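Alpha-galactosidase (Umbelopsis vinacea, PDB 3A5V) probably cleaves terminal alpha-linked galactose from oligosaccharides and other galactosides, as a tetrameric glycoside hydrolase of family 27. Local coordinates at residues K282-N294 against I358-G370. Residues are numbered along the deposited sequence; the frame is centred on the assembly and turned at random.
Sequences KEIIMNKEVIAVN and IEVRDLWKQKSLG. With NAG (2-acetamido-2-deoxy-beta-D-glucopyranose), chain D.
Glu289 and Leu363 bring the two backbones to 5.9 Å between their CA atoms, where the consecutive helices 279-285 and 288-294 of the (beta/alpha)8 barrel domain meet the turn of the beta hairpin 358-362/367-372 from the C-terminal beta-sandwich domain. This is a domain interface. The turn carries a G1 beta bulge, with Gln366 and Lys367 facing Asp362, and an Asx motif in which Asp362 OD1 takes the N-H of Lys365. Val290 CG2 sits over one face of the Trp364 six-membered ring, 3.5 Å from its centroid and almost on the ring normal, a CH-pi contact. The carbonyl oxygen of Ile284 meets the ring edge at CH2, and Trp364 NE1 bonds Thr259 OG1 of helix 251-263. With CG anti to the backbone N (chi1 -178°), Asn287 does double duty: ND2 gives a bond of 3.0 Å to Leu363 O, while OD1 N-caps helix 288-294 by accepting from Val290 N and weakly from Glu289 N. Gln366 NE2 adds a weak bond to that same oxygen, the two amide planes 82° apart, and shares a water with Lys288 N. Arg361, extended from CG to NE, grips Glu289 side-on, guanidinium and carboxylate nearly coplanar; Gln366 also stacks its amide on this carboxylate, the planes 16° apart. Without this carboxylate, as with an alanine here, Arg361 is likely to lose its mate across the interface and the Gln366 amide the group it stacks on. Val293 CG2 packs tightly on Leu363 CD1, at 3.5 Å. In the salt bridge, Arg361 NE reaches Glu289 OE1 at 2.7 Å in a nearly straight bond, and Arg361 NH2 meets the syn lone pair of Glu289 OE2, also at 2.7 Å.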
loop_
_atom_site.group_PDB
_atom_site.type_symbol
_atom_site.label_atom_id
_atom_site.label_comp_id
_atom_site.label_asym_id
_atom_site.label_seq_id
_atom_site.Cartn_x
_atom_site.Cartn_y
_atom_site.Cartn_z
ATOM N N LYS A 282 -35.238 -4.783 24.520
ATOM C CA LYS A 282 -35.597 -3.457 25.058
ATOM C C LYS A 282 -34.556 -2.994 26.078
ATOM O O LYS A 282 -34.193 -1.831 26.115
ATOM C CB LYS A 282 -36.977 -3.491 25.731
ATOM C CG LYS A 282 -38.163 -3.693 24.791
ATOM C CD LYS A 282 -39.495 -3.740 25.594
ATOM C CE LYS A 282 -40.689 -3.889 24.649
ATOM N NZ LYS A 282 -41.991 -4.130 25.381
ATOM N N GLU A 283 -34.087 -3.919 26.914
ATOM C CA GLU A 283 -33.063 -3.604 27.921
ATOM C C GLU A 283 -31.823 -2.965 27.283
ATOM O O GLU A 283 -31.229 -2.033 27.850
ATOM C CB GLU A 283 -32.684 -4.873 28.697
ATOM C CG GLU A 283 -31.705 -4.632 29.839
ATOM C CD GLU A 283 -31.360 -5.896 30.626
ATOM O OE1 GLU A 283 -32.142 -6.886 30.585
ATOM O OE2 GLU A 283 -30.288 -5.892 31.275
ATOM N N ILE A 284 -31.444 -3.460 26.104
ATOM C CA ILE A 284 -30.248 -2.954 25.394
ATOM C C ILE A 284 -30.507 -1.662 24.584
ATOM O O ILE A 284 -29.696 -0.729 24.592
ATOM C CB ILE A 284 -29.616 -4.050 24.468
ATOM C CG1 ILE A 284 -29.274 -5.345 25.253
ATOM C CG2 ILE A 284 -28.366 -3.495 23.696
ATOM C CD1 ILE A 284 -28.287 -5.160 26.455
ATOM N N ILE A 285 -31.640 -1.594 23.889
ATOM C CA ILE A 285 -31.845 -0.478 22.951
ATOM C C ILE A 285 -32.702 0.672 23.506
ATOM O O ILE A 285 -32.854 1.702 22.841
ATOM C CB ILE A 285 -32.366 -0.950 21.565
ATOM C CG1 ILE A 285 -33.837 -1.419 21.646
ATOM C CG2 ILE A 285 -31.401 -2.038 20.958
ATOM C CD1 ILE A 285 -34.463 -1.787 20.283
ATOM N N MET A 286 -33.277 0.497 24.698
ATOM C CA MET A 286 -34.175 1.535 25.228
ATOM C C MET A 286 -33.699 2.137 26.536
ATOM O O MET A 286 -34.512 2.597 27.349
ATOM C CB MET A 286 -35.620 1.015 25.384
ATOM C CG MET A 286 -36.243 0.472 24.091
ATOM S SD MET A 286 -37.989 0.058 24.400
ATOM C CE MET A 286 -38.516 -0.512 22.783
ATOM N N ASN A 287 -32.388 2.138 26.744
ATOM C CA ASN A 287 -31.835 2.689 27.974
ATOM C C ASN A 287 -31.469 4.148 27.722
ATOM O O ASN A 287 -30.493 4.432 27.031
ATOM C CB ASN A 287 -30.617 1.859 28.424
ATOM C CG ASN A 287 -30.011 2.352 29.742
ATOM O OD1 ASN A 287 -29.877 3.557 29.963
ATOM N ND2 ASN A 287 -29.629 1.414 30.614
ATOM N N LYS A 288 -32.253 5.071 28.275
ATOM C CA LYS A 288 -32.057 6.506 28.015
ATOM C C LYS A 288 -30.687 7.023 28.413
ATOM O O LYS A 288 -30.198 7.957 27.803
ATOM C CB LYS A 288 -33.135 7.364 28.723
ATOM C CG LYS A 288 -34.565 7.101 28.216
ATOM C CD LYS A 288 -35.587 7.890 29.059
ATOM C CE LYS A 288 -37.006 7.486 28.715
ATOM N NZ LYS A 288 -37.950 8.391 29.475
ATOM N N GLU A 289 -30.093 6.446 29.462
ATOM C CA GLU A 289 -28.799 6.918 29.964
ATOM C C GLU A 289 -27.668 6.548 28.991
ATOM O O GLU A 289 -26.732 7.313 28.817
ATOM C CB GLU A 289 -28.523 6.357 31.368
ATOM C CG GLU A 289 -29.605 6.757 32.405
ATOM C CD GLU A 289 -29.175 6.530 33.849
ATOM O OE1 GLU A 289 -27.961 6.510 34.140
ATOM O OE2 GLU A 289 -30.064 6.369 34.712
ATOM N N VAL A 290 -27.780 5.385 28.355
ATOM C CA VAL A 290 -26.810 4.970 27.326
ATOM C C VAL A 290 -26.988 5.809 26.049
ATOM O O VAL A 290 -26.012 6.299 25.483
ATOM C CB VAL A 290 -26.910 3.463 27.017
ATOM C CG1 VAL A 290 -25.790 3.037 26.029
ATOM C CG2 VAL A 290 -26.820 2.638 28.311
ATOM N N ILE A 291 -28.238 5.998 25.614
ATOM C CA ILE A 291 -28.528 6.875 24.476
ATOM C C ILE A 291 -27.971 8.286 24.719
ATOM O O ILE A 291 -27.385 8.880 23.823
ATOM C CB ILE A 291 -30.052 6.910 24.147
ATOM C CG1 ILE A 291 -30.523 5.520 23.673
ATOM C CG2 ILE A 291 -30.387 8.030 23.106
ATOM C CD1 ILE A 291 -32.043 5.339 23.706
ATOM N N ALA A 292 -28.125 8.794 25.945
ATOM C CA ALA A 292 -27.585 10.113 26.297
ATOM C C ALA A 292 -26.063 10.221 26.130
ATOM O O ALA A 292 -25.529 11.316 25.941
ATOM C CB ALA A 292 -27.999 10.480 27.735
ATOM N N VAL A 293 -25.353 9.094 26.224
ATOM C CA VAL A 293 -23.903 9.119 25.946
ATOM C C VAL A 293 -23.655 9.370 24.454
ATOM O O VAL A 293 -22.835 10.217 24.086
ATOM C CB VAL A 293 -23.197 7.797 26.402
ATOM C CG1 VAL A 293 -21.764 7.704 25.812
ATOM C CG2 VAL A 293 -23.180 7.705 27.929
ATOM N N ASN A 294 -24.367 8.629 23.601
ATOM C CA ASN A 294 -24.264 8.787 22.145
ATOM C C ASN A 294 -24.663 10.202 21.712
ATOM O O ASN A 294 -24.039 10.804 20.831
ATOM C CB ASN A 294 -25.136 7.719 21.437
ATOM C CG ASN A 294 -25.064 7.806 19.895
ATOM O OD1 ASN A 294 -25.979 8.315 19.252
ATOM N ND2 ASN A 294 -23.976 7.289 19.308
ATOM N N ILE A 358 -14.649 10.701 43.532
ATOM C CA ILE A 358 -15.608 10.963 42.454
ATOM C C ILE A 358 -16.686 9.879 42.466
ATOM O O ILE A 358 -16.379 8.692 42.632
ATOM C CB ILE A 358 -14.908 11.000 41.044
ATOM C CG1 ILE A 358 -13.821 12.085 40.987
ATOM C CG2 ILE A 358 -15.924 11.233 39.903
ATOM C CD1 ILE A 358 -12.879 11.946 39.774
ATOM N N GLU A 359 -17.941 10.298 42.300
ATOM C CA GLU A 359 -19.055 9.368 42.205
ATOM C C GLU A 359 -19.082 8.718 40.825
ATOM O O GLU A 359 -18.966 9.401 39.802
ATOM C CB GLU A 359 -20.405 10.064 42.439
ATOM C CG GLU A 359 -21.562 9.059 42.431
ATOM C CD GLU A 359 -22.963 9.676 42.440
ATOM O OE1 GLU A 359 -23.105 10.910 42.362
ATOM O OE2 GLU A 359 -23.931 8.884 42.500
ATOM N N VAL A 360 -19.265 7.402 40.815
ATOM C CA VAL A 360 -19.312 6.634 39.571
ATOM C C VAL A 360 -20.676 5.968 39.467
ATOM O O VAL A 360 -21.132 5.315 40.417
ATOM C CB VAL A 360 -18.210 5.545 39.534
ATOM C CG1 VAL A 360 -18.278 4.751 38.202
ATOM C CG2 VAL A 360 -16.820 6.182 39.723
ATOM N N ARG A 361 -21.318 6.139 38.317
ATOM C CA ARG A 361 -22.637 5.547 38.063
ATOM C C ARG A 361 -22.520 4.458 36.993
ATOM O O ARG A 361 -21.794 4.623 36.005
ATOM C CB ARG A 361 -23.598 6.635 37.588
ATOM C CG ARG A 361 -25.007 6.154 37.269
ATOM C CD ARG A 361 -25.910 7.339 36.919
ATOM N NE ARG A 361 -27.308 6.932 36.712
ATOM C CZ ARG A 361 -28.198 6.751 37.690
ATOM N NH1 ARG A 361 -27.839 6.902 38.969
ATOM N NH2 ARG A 361 -29.444 6.385 37.390
ATOM N N ASP A 362 -23.239 3.360 37.195
ATOM C CA ASP A 362 -23.312 2.290 36.205
ATOM C C ASP A 362 -24.533 2.588 35.344
ATOM O O ASP A 362 -25.672 2.549 35.838
ATOM C CB ASP A 362 -23.420 0.923 36.893
ATOM C CG ASP A 362 -23.380 -0.252 35.912
ATOM O OD1 ASP A 362 -24.007 -0.179 34.820
ATOM O OD2 ASP A 362 -22.725 -1.267 36.246
ATOM N N LEU A 363 -24.291 2.890 34.064
ATOM C CA LEU A 363 -25.353 3.363 33.163
ATOM C C LEU A 363 -26.323 2.284 32.689
ATOM O O LEU A 363 -27.502 2.573 32.413
ATOM C CB LEU A 363 -24.754 4.108 31.961
ATOM C CG LEU A 363 -23.938 5.365 32.293
ATOM C CD1 LEU A 363 -23.679 6.125 31.006
ATOM C CD2 LEU A 363 -24.650 6.283 33.334
ATOM N N TRP A 364 -25.840 1.050 32.583
ATOM C CA TRP A 364 -26.717 -0.085 32.249
ATOM C C TRP A 364 -27.646 -0.432 33.404
ATOM O O TRP A 364 -28.846 -0.638 33.198
ATOM C CB TRP A 364 -25.906 -1.323 31.831
ATOM C CG TRP A 364 -25.379 -1.175 30.415
ATOM C CD1 TRP A 364 -24.065 -1.113 30.026
ATOM C CD2 TRP A 364 -26.162 -1.029 29.219
ATOM N NE1 TRP A 364 -23.980 -0.951 28.665
ATOM C CE2 TRP A 364 -25.249 -0.902 28.139
ATOM C CE3 TRP A 364 -27.546 -1.022 28.952
ATOM C CZ2 TRP A 364 -25.667 -0.748 26.805
ATOM C CZ3 TRP A 364 -27.970 -0.864 27.614
ATOM C CH2 TRP A 364 -27.029 -0.730 26.559
ATOM N N LYS A 365 -27.077 -0.503 34.606
ATOM C CA LYS A 365 -27.840 -0.813 35.825
ATOM C C LYS A 365 -28.657 0.390 36.272
ATOM O O LYS A 365 -29.656 0.241 37.002
ATOM C CB LYS A 365 -26.900 -1.314 36.935
ATOM C CG LYS A 365 -26.286 -2.673 36.608
ATOM C CD LYS A 365 -25.133 -3.115 37.541
ATOM C CE LYS A 365 -24.088 -3.949 36.755
ATOM N NZ LYS A 365 -24.579 -5.281 36.300
ATOM N N GLN A 366 -28.259 1.569 35.788
ATOM C CA GLN A 366 -28.852 2.853 36.177
ATOM C C GLN A 366 -28.833 3.019 37.708
ATOM O O GLN A 366 -29.865 3.253 38.354
ATOM C CB GLN A 366 -30.259 3.015 35.592
ATOM C CG GLN A 366 -30.313 2.950 34.055
ATOM C CD GLN A 366 -31.687 3.286 33.505
ATOM O OE1 GLN A 366 -32.700 3.055 34.164
ATOM N NE2 GLN A 366 -31.727 3.846 32.302
ATOM N N LYS A 367 -27.641 2.874 38.280
ATOM C CA LYS A 367 -27.466 3.069 39.712
ATOM C C LYS A 367 -26.088 3.632 40.020
ATOM O O LYS A 367 -25.111 3.354 39.308
ATOM C CB LYS A 367 -27.691 1.767 40.481
ATOM C CG LYS A 367 -26.649 0.713 40.227
ATOM C CD LYS A 367 -26.776 -0.455 41.193
ATOM C CE LYS A 367 -25.742 -1.529 40.857
ATOM N NZ LYS A 367 -26.042 -2.798 41.577
ATOM N N SER A 368 -26.028 4.425 41.084
ATOM C CA SER A 368 -24.767 4.905 41.611
ATOM C C SER A 368 -23.986 3.750 42.220
ATOM O O SER A 368 -24.553 2.922 42.942
ATOM C CB SER A 368 -24.998 5.960 42.690
ATOM O OG SER A 368 -23.745 6.439 43.165
ATOM N N LEU A 369 -22.689 3.698 41.925
ATOM C CA LEU A 369 -21.808 2.744 42.587
ATOM C C LEU A 369 -21.145 3.359 43.811
ATOM O O LEU A 369 -20.390 2.680 44.498
ATOM C CB LEU A 369 -20.746 2.185 41.623
ATOM C CG LEU A 369 -21.258 1.448 40.372
ATOM C CD1 LEU A 369 -20.066 0.994 39.510
ATOM C CD2 LEU A 369 -22.195 0.259 40.735
ATOM N N GLY A 370 -21.440 4.628 44.084
ATOM C CA GLY A 370 -20.808 5.351 45.186
ATOM C C GLY A 370 -19.583 6.118 44.715
ATOM O O GLY A 370 -19.356 6.255 43.508
HETATM C C1 NAG D . -18.212 12.160 45.826
HETATM C C2 NAG D . -17.598 13.180 46.802
HETATM C C3 NAG D . -18.125 14.591 46.526
HETATM C C4 NAG D . -17.935 14.959 45.053
HETATM C C5 NAG D . -18.476 13.838 44.147
HETATM C C6 NAG D . -18.193 14.137 42.672
HETATM C C7 NAG D . -16.869 12.706 49.080
HETATM C C8 NAG D . -17.226 12.113 50.417
HETATM N N2 NAG D . -17.852 12.804 48.186
HETATM O O3 NAG D . -17.455 15.532 47.339
HETATM O O4 NAG D . -18.653 16.144 44.760
HETATM O O5 NAG D . -17.920 12.595 44.506
HETATM O O6 NAG D . -18.827 13.189 41.847
HETATM O O7 NAG D . -15.713 13.097 48.860
HETATM O O HOH W 1 -29.306 -3.524 31.408
HETATM O O HOH W 2 -34.108 4.416 30.557
#